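PDB 4FO0: actin-related protein 8 from Homo sapiens, which binds ATP, has low basal ATPase activity, and serves as a proposed core component of the INO80 chromatin-remodelling complex in transcriptional regulation and DNA replication. Local coordinates for residues 22-27 and 153-158; 59-64 and 310-315; 253-258 and 279-284. All blocks are in the same frame, centred on the assembly; numbering follows the deposited sequence.

Overall arrangement
The three contacts all touch one ATP in the nucleotide cleft of an actin fold. From the N terminus, the turn 22-27 comes first, and interaction 1 closes a long loop when the chain returns at 153-158. Before that, 59-64 has already left the first sheet as one side of interaction 2, which is completed only at 310-315, so interactions 1 and 2 cross. Interaction 3 opens after interaction 1 has closed and lies wholly within the span of interaction 2, pairing the turn 253-258 with the start of helix 280-293. Thr25 bonds to Asp255, and Arg63 forms a salt bridge with Asp282, linking the two halves of the fold around the nucleotide.

Interaction 1. Residues 22-27 and 153-158; sequences PGSTTL and WPIRRG. With ATP (adenosine-5'-triphosphate), chain C.
Ser24 meets residues 153-158 through both its hydroxyl and its carbonyl. OG accepts the N-H of Gly158 at 2.9 Å and donates to O2G of the ATP gamma-phosphate, bridging backbone and nucleotide. Its first torsion sets OG beside the backbone nitrogen (chi1 -58°), so that hydroxyl and N-H reach the same oxygen, Ser24 N at 2.7 Å from O2G. The N-H groups of Thr25 and Thr26 converge on O1B of the beta-phosphate.

Ser24 O, for its part, receives Arg156 NH2 at 2.8 Å; the bond lies in the guanidinium plane but arrives from above the carbonyl plane, 58° out of it. Although Arg156 leaves its backbone pointing away, bends at chi2 and chi3 fold the chain back, and NE is held by Ile155 O at 2.6 Å. Trp153 CB covers the centre of one guanidinium face, while NH2 rides over the rim of the indole. Replacing Arg156 by a leucine would probably leave the Ser24 carbonyl without this donor and the rim of the Trp153 ring without the guanidinium NH2 above it. Ile155 packs CG2 on Ser24 CA and CD1 on Pro22 CB, the latter at 3.9 Å.

Farther out, Ser59 O takes Arg156 NH1, Gln256 OE1 takes Arg157 N, and Asp255 OD2 fixes the hydroxyl of Thr25. A tight turn between strands 17-21 and 26-31, with successive backbone N-H groups directed at the phosphates, is the first phosphate-binding loop of the actin-type ATPase fold.

Interaction 2. Residues 59-64 and 310-315; sequences SWLLRE and LLLQHL. With ATP (adenosine-5'-triphosphate), chain C.
Trp60 presents the edge of its benzene ring to Leu310, whose CD2 lies near the ring plane, 3.5 Å from CH2. The two side chains cross at about a right angle, the methyl abutting the rim of the indole. Leu310 starts out from the helix in a direction leading away from the loop, and only its branched end returns to make this contact. The indole is carried across to the helix because CG stands opposite the backbone nitrogen of Trp60 (chi1 -178°).

Gln313, one helical turn on, approaches the same end of the indole differently. Its CG is 4.1 Å from Trp60 CZ2, and beyond it the amide is inclined by 62° to the ring, neither stacked on it nor perpendicular to it. That amide group lies between the indole and the ribose, with Gln313 CD 3.6 Å from O2' of the ATP.

Leu61 supplies the second layer. Its CD2 covers the rim of one face of the neighbouring Trp60 ring, 3.7 Å above the plane, while CD1 extends to the helix and touches Leu312 CB at 4.0 Å. The Leu61 and Leu312 side chains run at a slant to each other, and Leu312 CD1 adds to the apolar patch. Packing alone joins the two segments here, and the polar end of Trp60 turns elsewhere: NE1 is bonded to Asp255 OD2.

The irregular loop 59-64, which follows strand 38-47, is thus laid against helix 306-319, joining the first half of the actin fold to the second across the nucleotide cleft, beside the ribose. Helix 280-293 flanks the site, with Ser281 touching Leu61, Arg285 bonded to its carbonyl and Tyr288 against Leu312. Through Leu311 and Leu315 helix 306-319 also packs on strand 330-336.

Interaction 3. Residues 253-258 and 279-284; sequences VGDQKT and GGSDVS. With ATP (adenosine-5'-triphosphate), chain C.
Asp255 and Gly254 offer their carbonyls to the start of helix 280-293, and the turn that carries them, 253-258, is the second phosphate-binding loop of the actin fold. Gly280 N meets Gly254 O almost straight (2.8 Å, 176°). Ser281 grips Asp255 O twice, with its backbone N at 2.8 Å and its OG at 2.9 Å. Gly279, at the N-cap, sits so close that a beta carbon would collide with Gly254 O.

The Asp255 side chain runs from the loop to the ribose. CB packs on C5' of the ATP at 3.6 Å; CG lies 3.7 Å from Ser281 CB. At the tip the oxygens divide: OD1 accepts the ribose hydroxyl O3', at a modelled separation too short to be taken literally, and NE2 of Gln256 meets OD2 from the anti side, tilted from the carboxylate plane, at 3.2 Å, while Gln256 OE1 is held by Arg157 N. With the Thr25 and Trp60 donors, this fixes the carboxylate's rotation. The backbone N-H groups of Gln256 and Lys257 both reach O3G, while Lys257 NZ bonds to O1G.

Asp282, salt-bridged through OD1 to Arg285 and Arg63, uses the anti lone pair of OD2 to accept Gly279 N at 2.8 Å.

Interaction 1. Residues 22-27 and 153-158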
loop_
_atom_site.group_PDB
_atom_site.type_symbol
_atom_site.label_atom_id
_atom_site.label_comp_id
_atom_site.label_asym_id
_atom_site.label_seq_id
_atom_site.Cartn_x
_atom_site.Cartn_y
_atom_site.Cartn_z
ATOM N N PRO A 22 6.523 -7.543 -2.307
ATOM C CA PRO A 22 5.706 -6.997 -3.398
ATOM C C PRO A 22 4.563 -6.150 -2.840
ATOM O O PRO A 22 4.129 -6.368 -1.716
ATOM C CB PRO A 22 5.132 -8.248 -4.065
ATOM C CG PRO A 22 5.824 -9.431 -3.403
ATOM C CD PRO A 22 6.248 -8.965 -2.061
ATOM N N GLY A 23 4.098 -5.187 -3.624
ATOM C CA GLY A 23 2.948 -4.371 -3.266
ATOM C C GLY A 23 2.177 -4.006 -4.527
ATOM O O GLY A 23 2.690 -4.139 -5.648
ATOM N N SER A 24 0.943 -3.552 -4.365
ATOM C CA SER A 24 0.153 -3.105 -5.509
ATOM C C SER A 24 0.883 -1.995 -6.268
ATOM O O SER A 24 0.870 -1.948 -7.496
ATOM C CB SER A 24 -1.209 -2.585 -5.046
ATOM O OG SER A 24 -1.904 -3.587 -4.329
ATOM N N THR A 25 1.534 -1.105 -5.529
ATOM C CA THR A 25 2.156 0.052 -6.148
ATOM C C THR A 25 3.676 0.063 -5.994
ATOM O O THR A 25 4.396 0.523 -6.886
ATOM C CB THR A 25 1.479 1.362 -5.672
ATOM O OG1 THR A 25 0.216 1.468 -6.331
ATOM C CG2 THR A 25 2.287 2.592 -6.038
ATOM N N THR A 26 4.182 -0.463 -4.890
ATOM C CA THR A 26 5.631 -0.454 -4.702
ATOM C C THR A 26 6.194 -1.821 -4.376
ATOM O O THR A 26 5.728 -2.480 -3.455
ATOM C CB THR A 26 6.060 0.512 -3.599
ATOM O OG1 THR A 26 5.580 1.828 -3.905
ATOM C CG2 THR A 26 7.580 0.535 -3.482
ATOM N N LEU A 27 7.187 -2.244 -5.154
ATOM C CA LEU A 27 8.001 -3.385 -4.790
ATOM C C LEU A 27 9.123 -2.936 -3.834
ATOM O O LEU A 27 9.804 -1.933 -4.058
ATOM C CB LEU A 27 8.598 -4.026 -6.041
ATOM C CG LEU A 27 9.733 -5.027 -5.769
ATOM C CD1 LEU A 27 9.244 -6.241 -4.974
ATOM C CD2 LEU A 27 10.378 -5.462 -7.074
ATOM N N TRP A 153 0.185 -3.030 -14.234
ATOM C CA TRP A 153 0.462 -3.200 -12.823
ATOM C C TRP A 153 0.090 -4.631 -12.467
ATOM O O TRP A 153 -1.088 -4.949 -12.363
ATOM C CB TRP A 153 -0.402 -2.257 -12.003
ATOM C CG TRP A 153 -0.150 -0.807 -12.233
ATOM C CD1 TRP A 153 -0.767 -0.004 -13.149
ATOM C CD2 TRP A 153 0.765 0.035 -11.513
ATOM N NE1 TRP A 153 -0.287 1.287 -13.049
ATOM C CE2 TRP A 153 0.654 1.338 -12.056
ATOM C CE3 TRP A 153 1.671 -0.183 -10.467
ATOM C CZ2 TRP A 153 1.410 2.415 -11.585
ATOM C CZ3 TRP A 153 2.426 0.893 -9.997
ATOM C CH2 TRP A 153 2.290 2.172 -10.557
ATOM N N PRO A 154 1.089 -5.502 -12.289
ATOM C CA PRO A 154 0.880 -6.932 -12.044
ATOM C C PRO A 154 0.099 -7.197 -10.767
ATOM O O PRO A 154 -0.425 -8.289 -10.577
ATOM C CB PRO A 154 2.299 -7.468 -11.897
ATOM C CG PRO A 154 3.145 -6.499 -12.639
ATOM C CD PRO A 154 2.514 -5.165 -12.413
ATOM N N ILE A 155 0.027 -6.208 -9.887
ATOM C CA ILE A 155 -0.713 -6.387 -8.657
ATOM C C ILE A 155 -1.692 -5.243 -8.432
ATOM O O ILE A 155 -1.345 -4.071 -8.597
ATOM C CB ILE A 155 0.245 -6.547 -7.467
ATOM C CG1 ILE A 155 1.181 -7.727 -7.735
ATOM C CG2 ILE A 155 -0.534 -6.728 -6.157
ATOM C CD1 ILE A 155 2.133 -7.992 -6.622
ATOM N N ARG A 156 -2.921 -5.600 -8.085
ATOM C CA ARG A 156 -3.981 -4.631 -7.809
ATOM C C ARG A 156 -4.693 -5.080 -6.553
ATOM O O ARG A 156 -4.999 -6.270 -6.401
ATOM C CB ARG A 156 -5.005 -4.561 -8.961
ATOM C CG ARG A 156 -4.451 -4.137 -10.328
ATOM C CD ARG A 156 -4.159 -2.641 -10.422
ATOM N NE ARG A 156 -2.944 -2.295 -9.689
ATOM C CZ ARG A 156 -2.450 -1.066 -9.563
ATOM N NH1 ARG A 156 -3.070 -0.032 -10.120
ATOM N NH2 ARG A 156 -1.335 -0.869 -8.864
ATOM N N ARG A 157 -4.954 -4.141 -5.651
ATOM C CA ARG A 157 -5.664 -4.471 -4.421
ATOM C C ARG A 157 -5.048 -5.689 -3.742
ATOM O O ARG A 157 -5.762 -6.523 -3.174
ATOM C CB ARG A 157 -7.153 -4.697 -4.711
ATOM C CG ARG A 157 -7.968 -3.410 -4.652
ATOM C CD ARG A 157 -9.414 -3.634 -5.080
ATOM N NE ARG A 157 -9.623 -3.388 -6.506
ATOM C CZ ARG A 157 -9.339 -2.235 -7.112
ATOM N NH1 ARG A 157 -8.820 -1.204 -6.425
ATOM N NH2 ARG A 157 -9.569 -2.115 -8.416
ATOM N N GLY A 158 -3.723 -5.788 -3.833
ATOM C CA GLY A 158 -2.958 -6.803 -3.124
ATOM C C GLY A 158 -3.094 -8.216 -3.656
ATOM O O GLY A 158 -2.650 -9.174 -3.011
HETATM P PG ATP C . -0.776 -2.502 -1.056
HETATM O O1G ATP C . -0.200 -2.805 0.301
HETATM O O2G ATP C . -0.565 -3.572 -2.099
HETATM O O3G ATP C . -2.183 -1.943 -1.055
HETATM P PB ATP C . 1.672 -0.961 -1.330
HETATM O O1B ATP C . 2.181 -0.513 -2.674
HETATM O O2B ATP C . 2.383 -1.996 -0.471
HETATM O O3B ATP C . 0.116 -1.281 -1.581
HETATM P PA ATP C . 2.503 1.120 0.438
HETATM O O1A ATP C . 3.670 1.455 -0.455
HETATM O O2A ATP C . 2.691 0.445 1.772
HETATM O O3A ATP C . 1.415 0.357 -0.449
HETATM O "O5'" ATP C . 1.712 2.482 0.693
HETATM C "C5'" ATP C . 1.403 3.278 -0.441
HETATM C "C4'" ATP C . 0.432 4.351 -0.015
HETATM O "O4'" ATP C . 1.052 5.103 1.018
HETATM C "C3'" ATP C . 0.103 5.328 -1.130
HETATM O "O3'" ATP C . -1.316 5.500 -1.215
HETATM C "C2'" ATP C . 0.760 6.615 -0.697
HETATM O "O2'" ATP C . 0.053 7.771 -1.121
HETATM C "C1'" ATP C . 0.705 6.465 0.802
HETATM N N9 ATP C . 1.610 7.420 1.459
HETATM C C8 ATP C . 2.947 7.436 1.370
HETATM N N7 ATP C . 3.461 8.459 2.093
HETATM C C5 ATP C . 2.435 9.108 2.658
HETATM C C6 ATP C . 2.283 10.281 3.531
HETATM N N6 ATP C . 3.384 10.956 3.950
HETATM N N1 ATP C . 1.021 10.638 3.890
HETATM C C2 ATP C . -0.068 9.965 3.470
HETATM N N3 ATP C . 0.004 8.888 2.660
HETATM C C4 ATP C . 1.207 8.422 2.233
HETATM O O HOH W 1 1.456 -3.978 -9.335
#

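Interaction 2. Residues 59-64 and 310-315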
loop_
_atom_site.group_PDB
_atom_site.type_symbol
_atom_site.label_atom_id
_atom_site.label_comp_id
_atom_site.label_asym_id
_atom_site.label_seq_id
_atom_site.Cartn_x
_atom_site.Cartn_y
_atom_site.Cartn_z
ATOM N N SER A 59 -5.975 0.354 -14.599
ATOM C CA SER A 59 -6.560 1.317 -13.690
ATOM C C SER A 59 -5.616 1.502 -12.500
ATOM O O SER A 59 -4.955 0.556 -12.067
ATOM C CB SER A 59 -7.920 0.809 -13.221
ATOM O OG SER A 59 -8.531 0.023 -14.234
ATOM N N TRP A 60 -5.545 2.720 -11.984
ATOM C CA TRP A 60 -4.816 2.982 -10.758
ATOM C C TRP A 60 -5.705 3.653 -9.694
ATOM O O TRP A 60 -6.165 2.998 -8.750
ATOM C CB TRP A 60 -3.605 3.839 -11.060
ATOM C CG TRP A 60 -2.776 4.120 -9.862
ATOM C CD1 TRP A 60 -2.954 3.624 -8.599
ATOM C CD2 TRP A 60 -1.632 4.975 -9.806
ATOM N NE1 TRP A 60 -1.988 4.127 -7.760
ATOM C CE2 TRP A 60 -1.166 4.959 -8.474
ATOM C CE3 TRP A 60 -0.952 5.754 -10.754
ATOM C CZ2 TRP A 60 -0.055 5.687 -8.066
ATOM C CZ3 TRP A 60 0.149 6.476 -10.351
ATOM C CH2 TRP A 60 0.589 6.438 -9.017
ATOM N N LEU A 61 -5.947 4.955 -9.847
ATOM C CA LEU A 61 -6.850 5.658 -8.941
ATOM C C LEU A 61 -8.317 5.448 -9.318
ATOM O O LEU A 61 -9.211 5.777 -8.549
ATOM C CB LEU A 61 -6.551 7.159 -8.868
ATOM C CG LEU A 61 -5.185 7.657 -8.416
ATOM C CD1 LEU A 61 -5.323 9.111 -8.002
ATOM C CD2 LEU A 61 -4.590 6.821 -7.282
ATOM N N LEU A 62 -8.585 4.923 -10.501
ATOM C CA LEU A 62 -9.954 4.521 -10.793
ATOM C C LEU A 62 -10.119 3.023 -10.563
ATOM O O LEU A 62 -9.133 2.281 -10.467
ATOM C CB LEU A 62 -10.359 4.893 -12.209
ATOM C CG LEU A 62 -10.613 6.370 -12.474
ATOM C CD1 LEU A 62 -11.373 6.502 -13.771
ATOM C CD2 LEU A 62 -11.404 6.987 -11.339
ATOM N N ARG A 63 -11.369 2.586 -10.464
ATOM C CA ARG A 63 -11.678 1.196 -10.162
ATOM C C ARG A 63 -13.126 0.977 -10.528
ATOM O O ARG A 63 -13.861 1.945 -10.720
ATOM C CB ARG A 63 -11.452 0.904 -8.671
ATOM C CG ARG A 63 -12.165 1.880 -7.728
ATOM C CD ARG A 63 -11.871 1.574 -6.271
ATOM N NE ARG A 63 -12.233 0.204 -5.907
ATOM C CZ ARG A 63 -11.945 -0.356 -4.737
ATOM N NH1 ARG A 63 -11.289 0.332 -3.818
ATOM N NH2 ARG A 63 -12.309 -1.601 -4.485
ATOM N N GLU A 64 -13.538 -0.286 -10.620
ATOM C CA GLU A 64 -14.933 -0.621 -10.908
ATOM C C GLU A 64 -15.892 -0.162 -9.814
ATOM O O GLU A 64 -15.570 -0.202 -8.629
ATOM C CB GLU A 64 -15.104 -2.127 -11.072
ATOM C CG GLU A 64 -14.690 -2.692 -12.407
ATOM C CD GLU A 64 -14.690 -4.215 -12.382
ATOM O OE1 GLU A 64 -13.797 -4.829 -13.011
ATOM O OE2 GLU A 64 -15.580 -4.797 -11.717
ATOM N N LEU A 310 0.141 10.730 -10.009
ATOM C CA LEU A 310 1.288 10.976 -9.135
ATOM C C LEU A 310 1.096 12.298 -8.393
ATOM O O LEU A 310 1.427 12.417 -7.212
ATOM C CB LEU A 310 2.605 10.981 -9.929
ATOM C CG LEU A 310 3.000 9.642 -10.551
ATOM C CD1 LEU A 310 4.203 9.818 -11.436
ATOM C CD2 LEU A 310 3.302 8.622 -9.468
ATOM N N LEU A 311 0.546 13.282 -9.097
ATOM C CA LEU A 311 0.254 14.586 -8.514
ATOM C C LEU A 311 -0.758 14.482 -7.374
ATOM O O LEU A 311 -0.534 15.004 -6.279
ATOM C CB LEU A 311 -0.284 15.523 -9.584
ATOM C CG LEU A 311 -0.652 16.914 -9.072
ATOM C CD1 LEU A 311 0.587 17.646 -8.583
ATOM C CD2 LEU A 311 -1.362 17.698 -10.155
ATOM N N LEU A 312 -1.873 13.803 -7.636
ATOM C CA LEU A 312 -2.904 13.608 -6.625
ATOM C C LEU A 312 -2.349 12.880 -5.404
ATOM O O LEU A 312 -2.541 13.339 -4.273
ATOM C CB LEU A 312 -4.116 12.892 -7.220
ATOM C CG LEU A 312 -4.744 13.702 -8.372
ATOM C CD1 LEU A 312 -5.916 12.980 -9.048
ATOM C CD2 LEU A 312 -5.157 15.096 -7.896
ATOM N N GLN A 313 -1.628 11.776 -5.616
ATOM C CA GLN A 313 -0.994 11.112 -4.483
ATOM C C GLN A 313 -0.176 12.128 -3.713
ATOM O O GLN A 313 -0.230 12.180 -2.481
ATOM C CB GLN A 313 -0.093 9.952 -4.907
ATOM C CG GLN A 313 -0.819 8.807 -5.535
ATOM C CD GLN A 313 -0.930 7.611 -4.618
ATOM O OE1 GLN A 313 -2.006 7.324 -4.072
ATOM N NE2 GLN A 313 0.181 6.887 -4.455
ATOM N N HIS A 314 0.571 12.951 -4.442
ATOM C CA HIS A 314 1.504 13.854 -3.791
ATOM C C HIS A 314 0.768 14.910 -2.978
ATOM O O HIS A 314 1.136 15.193 -1.838
ATOM C CB HIS A 314 2.435 14.512 -4.805
ATOM C CG HIS A 314 3.263 15.610 -4.218
ATOM N ND1 HIS A 314 4.257 15.378 -3.290
ATOM C CD2 HIS A 314 3.220 16.953 -4.400
ATOM C CE1 HIS A 314 4.800 16.530 -2.936
ATOM N NE2 HIS A 314 4.185 17.500 -3.588
ATOM N N LEU A 315 -0.278 15.475 -3.577
ATOM C CA LEU A 315 -1.104 16.470 -2.912
ATOM C C LEU A 315 -1.713 15.929 -1.624
ATOM O O LEU A 315 -1.641 16.571 -0.575
ATOM C CB LEU A 315 -2.196 16.978 -3.858
ATOM C CG LEU A 315 -1.633 17.828 -5.011
ATOM C CD1 LEU A 315 -2.729 18.467 -5.830
ATOM C CD2 LEU A 315 -0.676 18.887 -4.487
HETATM P PG ATP C . -0.776 -2.502 -1.056
HETATM O O1G ATP C . -0.200 -2.805 0.301
HETATM O O2G ATP C . -0.565 -3.572 -2.099
HETATM O O3G ATP C . -2.183 -1.943 -1.055
HETATM P PB ATP C . 1.672 -0.961 -1.330
HETATM O O1B ATP C . 2.181 -0.513 -2.674
HETATM O O2B ATP C . 2.383 -1.996 -0.471
HETATM O O3B ATP C . 0.116 -1.281 -1.581
HETATM P PA ATP C . 2.503 1.120 0.438
HETATM O O1A ATP C . 3.670 1.455 -0.455
HETATM O O2A ATP C . 2.691 0.445 1.772
HETATM O O3A ATP C . 1.415 0.357 -0.449
HETATM O "O5'" ATP C . 1.712 2.482 0.693
HETATM C "C5'" ATP C . 1.403 3.278 -0.441
HETATM C "C4'" ATP C . 0.432 4.351 -0.015
HETATM O "O4'" ATP C . 1.052 5.103 1.018
HETATM C "C3'" ATP C . 0.103 5.328 -1.130
HETATM O "O3'" ATP C . -1.316 5.500 -1.215
HETATM C "C2'" ATP C . 0.760 6.615 -0.697
HETATM O "O2'" ATP C . 0.053 7.771 -1.121
HETATM C "C1'" ATP C . 0.705 6.465 0.802
HETATM N N9 ATP C . 1.610 7.420 1.459
HETATM C C8 ATP C . 2.947 7.436 1.370
HETATM N N7 ATP C . 3.461 8.459 2.093
HETATM C C5 ATP C . 2.435 9.108 2.658
HETATM C C6 ATP C . 2.283 10.281 3.531
HETATM N N6 ATP C . 3.384 10.956 3.950
HETATM N N1 ATP C . 1.021 10.638 3.890
HETATM C C2 ATP C . -0.068 9.965 3.470
HETATM N N3 ATP C . 0.004 8.888 2.660
HETATM C C4 ATP C . 1.207 8.422 2.233
#

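Interaction 3. Residues 253-258 and 279-284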
loop_
_atom_site.group_PDB
_atom_site.type_symbol
_atom_site.label_atom_id
_atom_site.label_comp_id
_atom_site.label_asym_id
_atom_site.label_seq_id
_atom_site.Cartn_x
_atom_site.Cartn_y
_atom_site.Cartn_z
ATOM N N VAL A 253 -1.986 -0.622 6.126
ATOM C CA VAL A 253 -2.696 0.196 5.148
ATOM C C VAL A 253 -1.782 0.491 3.980
ATOM O O VAL A 253 -0.802 1.235 4.111
ATOM C CB VAL A 253 -3.203 1.529 5.720
ATOM C CG1 VAL A 253 -4.268 2.099 4.794
ATOM C CG2 VAL A 253 -3.764 1.338 7.110
ATOM N N GLY A 254 -2.087 -0.105 2.836
ATOM C CA GLY A 254 -1.270 0.103 1.662
ATOM C C GLY A 254 -1.918 1.093 0.729
ATOM O O GLY A 254 -2.775 1.891 1.121
ATOM N N ASP A 255 -1.511 1.046 -0.527
ATOM C CA ASP A 255 -2.082 1.964 -1.477
ATOM C C ASP A 255 -3.466 1.494 -1.895
ATOM O O ASP A 255 -4.321 2.299 -2.222
ATOM C CB ASP A 255 -1.178 2.131 -2.691
ATOM C CG ASP A 255 -1.708 3.173 -3.659
ATOM O OD1 ASP A 255 -1.997 4.313 -3.234
ATOM O OD2 ASP A 255 -1.863 2.838 -4.845
ATOM N N GLN A 256 -3.695 0.189 -1.861
ATOM C CA GLN A 256 -4.954 -0.345 -2.374
ATOM C C GLN A 256 -5.665 -1.352 -1.484
ATOM O O GLN A 256 -6.860 -1.567 -1.642
ATOM C CB GLN A 256 -4.733 -0.941 -3.754
ATOM C CG GLN A 256 -4.598 0.149 -4.773
ATOM C CD GLN A 256 -3.962 -0.323 -6.011
ATOM O OE1 GLN A 256 -4.198 -1.448 -6.467
ATOM N NE2 GLN A 256 -3.109 0.516 -6.572
ATOM N N LYS A 257 -4.939 -1.976 -0.562
ATOM C CA LYS A 257 -5.562 -2.953 0.317
ATOM C C LYS A 257 -5.219 -2.618 1.733
ATOM O O LYS A 257 -4.166 -2.044 1.992
ATOM C CB LYS A 257 -5.122 -4.380 -0.022
ATOM C CG LYS A 257 -3.696 -4.704 0.334
ATOM C CD LYS A 257 -3.585 -5.249 1.752
ATOM C CE LYS A 257 -2.141 -5.230 2.240
ATOM N NZ LYS A 257 -1.619 -3.838 2.369
ATOM N N THR A 258 -6.121 -2.958 2.645
ATOM C CA THR A 258 -5.871 -2.808 4.073
ATOM C C THR A 258 -6.042 -4.139 4.785
ATOM O O THR A 258 -7.104 -4.741 4.696
ATOM C CB THR A 258 -6.852 -1.842 4.691
ATOM O OG1 THR A 258 -6.639 -0.546 4.132
ATOM C CG2 THR A 258 -6.663 -1.798 6.206
ATOM N N GLY A 279 -7.440 1.612 0.241
ATOM C CA GLY A 279 -6.214 2.105 0.850
ATOM C C GLY A 279 -5.896 3.530 0.421
ATOM O O GLY A 279 -6.790 4.297 0.053
ATOM N N GLY A 280 -4.616 3.887 0.446
ATOM C CA GLY A 280 -4.205 5.246 0.136
ATOM C C GLY A 280 -4.758 5.827 -1.156
ATOM O O GLY A 280 -5.036 7.022 -1.237
ATOM N N SER A 281 -4.918 4.990 -2.169
ATOM C CA SER A 281 -5.273 5.476 -3.489
ATOM C C SER A 281 -6.703 5.986 -3.470
ATOM O O SER A 281 -6.996 7.040 -4.032
ATOM C CB SER A 281 -5.092 4.385 -4.560
ATOM O OG SER A 281 -5.999 3.309 -4.352
ATOM N N ASP A 282 -7.585 5.236 -2.814
ATOM C CA ASP A 282 -8.971 5.669 -2.614
ATOM C C ASP A 282 -9.076 7.012 -1.911
ATOM O O ASP A 282 -9.874 7.863 -2.299
ATOM C CB ASP A 282 -9.744 4.614 -1.844
ATOM C CG ASP A 282 -9.659 3.256 -2.502
ATOM O OD1 ASP A 282 -10.396 3.046 -3.495
ATOM O OD2 ASP A 282 -8.852 2.413 -2.037
ATOM N N VAL A 283 -8.258 7.215 -0.889
ATOM C CA VAL A 283 -8.146 8.530 -0.277
ATOM C C VAL A 283 -7.693 9.599 -1.271
ATOM O O VAL A 283 -8.187 10.720 -1.260
ATOM C CB VAL A 283 -7.144 8.510 0.856
ATOM C CG1 VAL A 283 -7.019 9.914 1.463
ATOM C CG2 VAL A 283 -7.570 7.502 1.882
ATOM N N SER A 284 -6.726 9.256 -2.108
ATOM C CA SER A 284 -6.221 10.201 -3.084
ATOM C C SER A 284 -7.340 10.630 -4.032
ATOM O O SER A 284 -7.435 11.786 -4.393
ATOM C CB SER A 284 -5.053 9.605 -3.878
ATOM O OG SER A 284 -3.884 9.555 -3.078
HETATM P PG ATP C . -0.776 -2.502 -1.056
HETATM O O1G ATP C . -0.200 -2.805 0.301
HETATM O O2G ATP C . -0.565 -3.572 -2.099
HETATM O O3G ATP C . -2.183 -1.943 -1.055
HETATM P PB ATP C . 1.672 -0.961 -1.330
HETATM O O1B ATP C . 2.181 -0.513 -2.674
HETATM O O2B ATP C . 2.383 -1.996 -0.471
HETATM O O3B ATP C . 0.116 -1.281 -1.581
HETATM P PA ATP C . 2.503 1.120 0.438
HETATM O O1A ATP C . 3.670 1.455 -0.455
HETATM O O2A ATP C . 2.691 0.445 1.772
HETATM O O3A ATP C . 1.415 0.357 -0.449
HETATM O "O5'" ATP C . 1.712 2.482 0.693
HETATM C "C5'" ATP C . 1.403 3.278 -0.441
HETATM C "C4'" ATP C . 0.432 4.351 -0.015
HETATM O "O4'" ATP C . 1.052 5.103 1.018
HETATM C "C3'" ATP C . 0.103 5.328 -1.130
HETATM O "O3'" ATP C . -1.316 5.500 -1.215
HETATM C "C2'" ATP C . 0.760 6.615 -0.697
HETATM O "O2'" ATP C . 0.053 7.771 -1.121
HETATM C "C1'" ATP C . 0.705 6.465 0.802
HETATM N N9 ATP C . 1.610 7.420 1.459
HETATM C C8 ATP C . 2.947 7.436 1.370
HETATM N N7 ATP C . 3.461 8.459 2.093
HETATM C C5 ATP C . 2.435 9.108 2.658
HETATM C C6 ATP C . 2.283 10.281 3.531
HETATM N N6 ATP C . 3.384 10.956 3.950
HETATM N N1 ATP C . 1.021 10.638 3.890
HETATM C C2 ATP C . -0.068 9.965 3.470
HETATM N N3 ATP C . 0.004 8.888 2.660
HETATM C C4 ATP C . 1.207 8.422 2.233
HETATM O O HOH W 2 -7.985 0.132 -3.459
#